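Local structure of YebG family protein (Pseudomonas syringae pv. tomato, 3ERM) at residues P48-E52 and K53-D57; T78-S81 and E82-E85. The protein is of unknown function, belongs to the YebG family and forms a small all-helical subunit that pairs with a second copy of itself. All coordinates share one frame; numbering follows the deposited sequence.

Interaction 1: residues P48-E52 and K53-D57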
# COMPACT_ATOMS: atom_id res chain seq x y z
N PRO A 48 -6.98 -3.64 12.92
CA PRO A 48 -7.08 -4.44 14.18
C PRO A 48 -6.95 -5.93 13.89
O PRO A 48 -7.66 -6.44 13.05
CB PRO A 48 -8.51 -4.14 14.69
CG PRO A 48 -8.86 -2.77 14.10
CD PRO A 48 -8.13 -2.73 12.74
N GLY A 49 -6.06 -6.62 14.58
CA GLY A 49 -5.94 -8.01 14.35
C GLY A 49 -4.86 -8.37 13.36
O GLY A 49 -4.56 -9.56 13.20
N LEU A 50 -4.28 -7.39 12.68
CA LEU A 50 -3.18 -7.66 11.75
C LEU A 50 -1.91 -7.90 12.55
O LEU A 50 -1.52 -7.06 13.37
CB LEU A 50 -3.00 -6.47 10.80
CG LEU A 50 -1.92 -6.62 9.71
CD1 LEU A 50 -2.20 -7.82 8.74
CD2 LEU A 50 -1.82 -5.31 8.94
N SER A 51 -1.23 -9.01 12.33
CA SER A 51 -0.00 -9.27 13.05
C SER A 51 1.18 -8.45 12.54
O SER A 51 1.24 -8.03 11.38
CB SER A 51 0.35 -10.75 12.99
OG SER A 51 0.83 -11.09 11.71
N GLU A 52 2.15 -8.26 13.42
CA GLU A 52 3.32 -7.49 13.15
C GLU A 52 4.07 -8.07 11.95
O GLU A 52 4.41 -7.35 11.04
CB GLU A 52 4.19 -7.48 14.41
CG GLU A 52 5.04 -6.22 14.56
CD GLU A 52 5.26 -5.91 16.03
OE1 GLU A 52 6.28 -6.42 16.57
OE2 GLU A 52 4.39 -5.21 16.64
N LYS A 53 4.32 -9.38 11.96
CA LYS A 53 4.95 -10.08 10.87
C LYS A 53 4.24 -9.82 9.55
O LYS A 53 4.89 -9.49 8.57
CB LYS A 53 4.99 -11.58 11.13
CG LYS A 53 5.37 -12.40 9.90
CD LYS A 53 4.85 -13.84 10.01
CE LYS A 53 5.80 -14.70 10.84
NZ LYS A 53 5.06 -15.53 11.84
N HIS A 54 2.91 -9.99 9.49
CA HIS A 54 2.22 -9.76 8.23
C HIS A 54 2.30 -8.30 7.76
O HIS A 54 2.45 -8.05 6.57
CB HIS A 54 0.78 -10.27 8.26
CG HIS A 54 0.66 -11.76 8.28
ND1 HIS A 54 -0.38 -12.42 8.90
CD2 HIS A 54 1.47 -12.73 7.78
CE1 HIS A 54 -0.22 -13.72 8.76
NE2 HIS A 54 0.90 -13.93 8.09
N ALA A 55 2.21 -7.34 8.68
CA ALA A 55 2.30 -5.91 8.34
C ALA A 55 3.69 -5.60 7.81
O ALA A 55 3.87 -4.81 6.86
CB ALA A 55 2.02 -5.04 9.55
N GLU A 56 4.67 -6.24 8.44
CA GLU A 56 6.06 -6.07 8.06
C GLU A 56 6.24 -6.52 6.59
O GLU A 56 6.73 -5.74 5.75
CB GLU A 56 6.90 -6.90 9.01
CG GLU A 56 8.34 -6.54 9.11
CD GLU A 56 9.07 -7.53 10.04
OE1 GLU A 56 10.11 -8.12 9.63
OE2 GLU A 56 8.57 -7.74 11.18
N ASP A 57 5.73 -7.72 6.30
CA ASP A 57 5.92 -8.44 5.04
C ASP A 57 5.31 -7.67 3.88
O ASP A 57 5.90 -7.57 2.80
CB ASP A 57 5.26 -9.83 5.08
CG ASP A 57 6.08 -10.87 5.82
OD1 ASP A 57 7.29 -10.69 5.99
OD2 ASP A 57 5.51 -11.90 6.24

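Interaction 2: residues T78-S81 and E82-E85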
# COMPACT_ATOMS: atom_id res chain seq x y z
N THR A 78 -5.49 -0.12 -11.89
CA THR A 78 -5.05 -1.16 -12.81
C THR A 78 -3.55 -1.28 -13.00
O THR A 78 -3.07 -2.26 -13.54
CB THR A 78 -5.68 -1.00 -14.18
OG1 THR A 78 -5.34 0.30 -14.71
CG2 THR A 78 -7.20 -1.14 -14.10
N ALA A 79 -2.79 -0.29 -12.56
CA ALA A 79 -1.36 -0.38 -12.75
C ALA A 79 -0.73 -1.53 -11.91
O ALA A 79 0.38 -1.98 -12.19
CB ALA A 79 -0.70 0.94 -12.48
N LEU A 80 -1.47 -2.02 -10.92
CA LEU A 80 -1.06 -3.17 -10.08
C LEU A 80 -0.93 -4.45 -10.91
O LEU A 80 -0.19 -5.35 -10.54
CB LEU A 80 -2.05 -3.40 -8.95
CG LEU A 80 -2.23 -2.26 -7.96
CD1 LEU A 80 -3.51 -2.52 -7.22
CD2 LEU A 80 -1.02 -2.13 -6.97
N SER A 81 -1.66 -4.51 -12.01
CA SER A 81 -1.38 -5.47 -13.08
C SER A 81 0.07 -5.56 -13.53
O SER A 81 0.48 -6.60 -14.04
CB SER A 81 -2.21 -5.17 -14.31
OG SER A 81 -3.26 -6.10 -14.33
N GLU A 82 0.84 -4.47 -13.37
CA GLU A 82 2.26 -4.48 -13.76
C GLU A 82 3.18 -5.21 -12.76
O GLU A 82 4.35 -5.42 -13.04
CB GLU A 82 2.77 -3.05 -14.02
CG GLU A 82 2.04 -2.34 -15.16
CD GLU A 82 2.47 -0.89 -15.35
OE1 GLU A 82 3.62 -0.54 -14.95
OE2 GLU A 82 1.66 -0.11 -15.90
N LEU A 83 2.65 -5.56 -11.59
CA LEU A 83 3.39 -6.36 -10.62
C LEU A 83 3.45 -7.79 -11.14
O LEU A 83 2.42 -8.39 -11.44
CB LEU A 83 2.67 -6.34 -9.27
CG LEU A 83 2.47 -4.99 -8.59
CD1 LEU A 83 1.56 -5.22 -7.44
CD2 LEU A 83 3.83 -4.42 -8.15
N SER A 84 4.65 -8.34 -11.28
CA SER A 84 4.78 -9.70 -11.80
C SER A 84 4.26 -10.69 -10.76
O SER A 84 4.05 -10.34 -9.59
CB SER A 84 6.22 -10.00 -12.20
OG SER A 84 7.07 -9.93 -11.07
N GLU A 85 4.02 -11.93 -11.20
CA GLU A 85 3.59 -13.00 -10.30
C GLU A 85 4.66 -13.29 -9.21
O GLU A 85 5.87 -13.14 -9.48
CB GLU A 85 3.25 -14.25 -11.10
CG GLU A 85 2.00 -14.12 -11.96
CD GLU A 85 0.74 -14.49 -11.21
OE1 GLU A 85 0.09 -15.49 -11.60
OE2 GLU A 85 0.39 -13.79 -10.22

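Interaction 1: residues P48-E52 and K53-D57
Ser-51 and His-54 meet at the start of helix 52-63, where the chain leaves the loop behind helix 22-46. The capping bond comes first: the backbone N of His-54 donates to Ser-51 OG over 3.2 Å, nearly straight at 164°. Serine suits this N-cap place because its short hydroxyl can fold back over the first turn; with chi1 at 74°, OG sits between the residue's own N and carbonyl carbon and caps an amide of the first turn, which lacks an i-4 partner within the helix. The same oxygen lies obliquely to the imidazole, 3.3 Å from His-54 ND1.

Two main-chain bonds then open the helix in i to i+4 fashion. Ser-51 O accepts from the N of Ala-55 at 3.0 Å, and Glu-52 O from the N of Glu-56 at 2.8 Å. Glu-52, in the first turn, carries a negative charge that would be expected to interact favourably with the positive end of the helix dipole.

Across the two segments the apolar contact comes from Leu-50. Its CG stands anti to the backbone N (chi1 -177°), which swings the two methyls over to the first turn, one to each of two residues: CD1 reaches CB of His-54 at 3.9 Å, and CD2 meets CB of Ala-55 at the same distance. A methyl is all that Ala-55 offers, fitting a buried position against Ile-44 of helix 22-46, while Leu-50 also packs on Leu-43. On the dimer side, Leu-50 touches Leu-50 of the second subunit, and His-54 packs on Gly-49 of that subunit.

The whole is a serine N-cap with a hydrophobic staple from Leu-50 to Ala-55, at the start of helix 52-63, which follows helix 22-46 after a short loop.

Interaction 2: residues T78-S81 and E82-E85
Ala-79 and Glu-82 are joined where a 3-10 turn comes to its end after helix 66-74. Within the segments, Thr-78 O accepts from the N of Ser-81 at 3.1 Å, one of three successive i to i+3 bonds.

Next, Ala-79 O takes the N-H of Glu-82 over 2.8 Å. The donor stands well above the carbonyl plane, 52° out of it, as the tight winding of the turn demands. Glu-82 folds back over the same oxygen: CG, set beside its own N and anti to the carbonyl carbon (chi1 -61°), lies 3.4 Å from Ala-79 O. Beyond CG the chain runs extended, bringing the carboxylate alongside the methyl of Ala-79, with OE2 4.3 Å from CB. The small alanine suits its buried position, while the acid of Glu-82 is exposed.

Leu-80 repeats the pattern. Its O receives the N-H of Leu-83 at 3.0 Å, again from above the carbonyl plane, and the CB and CG of Leu-83 both rest against that oxygen. The two leucines lie side by side and point the same way, CD2 of Leu-80 reaching CD1 of Leu-83 at 4.1 Å. Together they form a greasy edge on helix 66-74, both touching Phe-69, and on the second subunit, where Leu-80 packs on Leu-38 and Leu-83 on Val-42.

Ser-81 is turned outward, and a small polar residue fits this exposed place. After Leu-83, whose psi of 124° breaks the winding, the chain runs on extended. The arrangement is a short 3-10 turn with paired i, i+3 leucines, giving way to an extended tail at the subunit interface.

Interactions 1 and 2 are both local turns, one starting a helix and the other closing a 3-10 winding, and they follow one another in the chain. Their centres lie 23 Å apart and their nearest atoms about 11 Å, so they do not touch within the subunit. What they share is the dimer: residues 48-57 meet the loop ahead of helix 52-63 in the second copy, while residues 78-85 lie on its helix 22-46 through Leu-38 and Val-42. Each copy of helix 22-46 thus packs against interaction 1 of its own chain and interaction 2 of the other subunit. Neither contact is tied to a known ligand or active site.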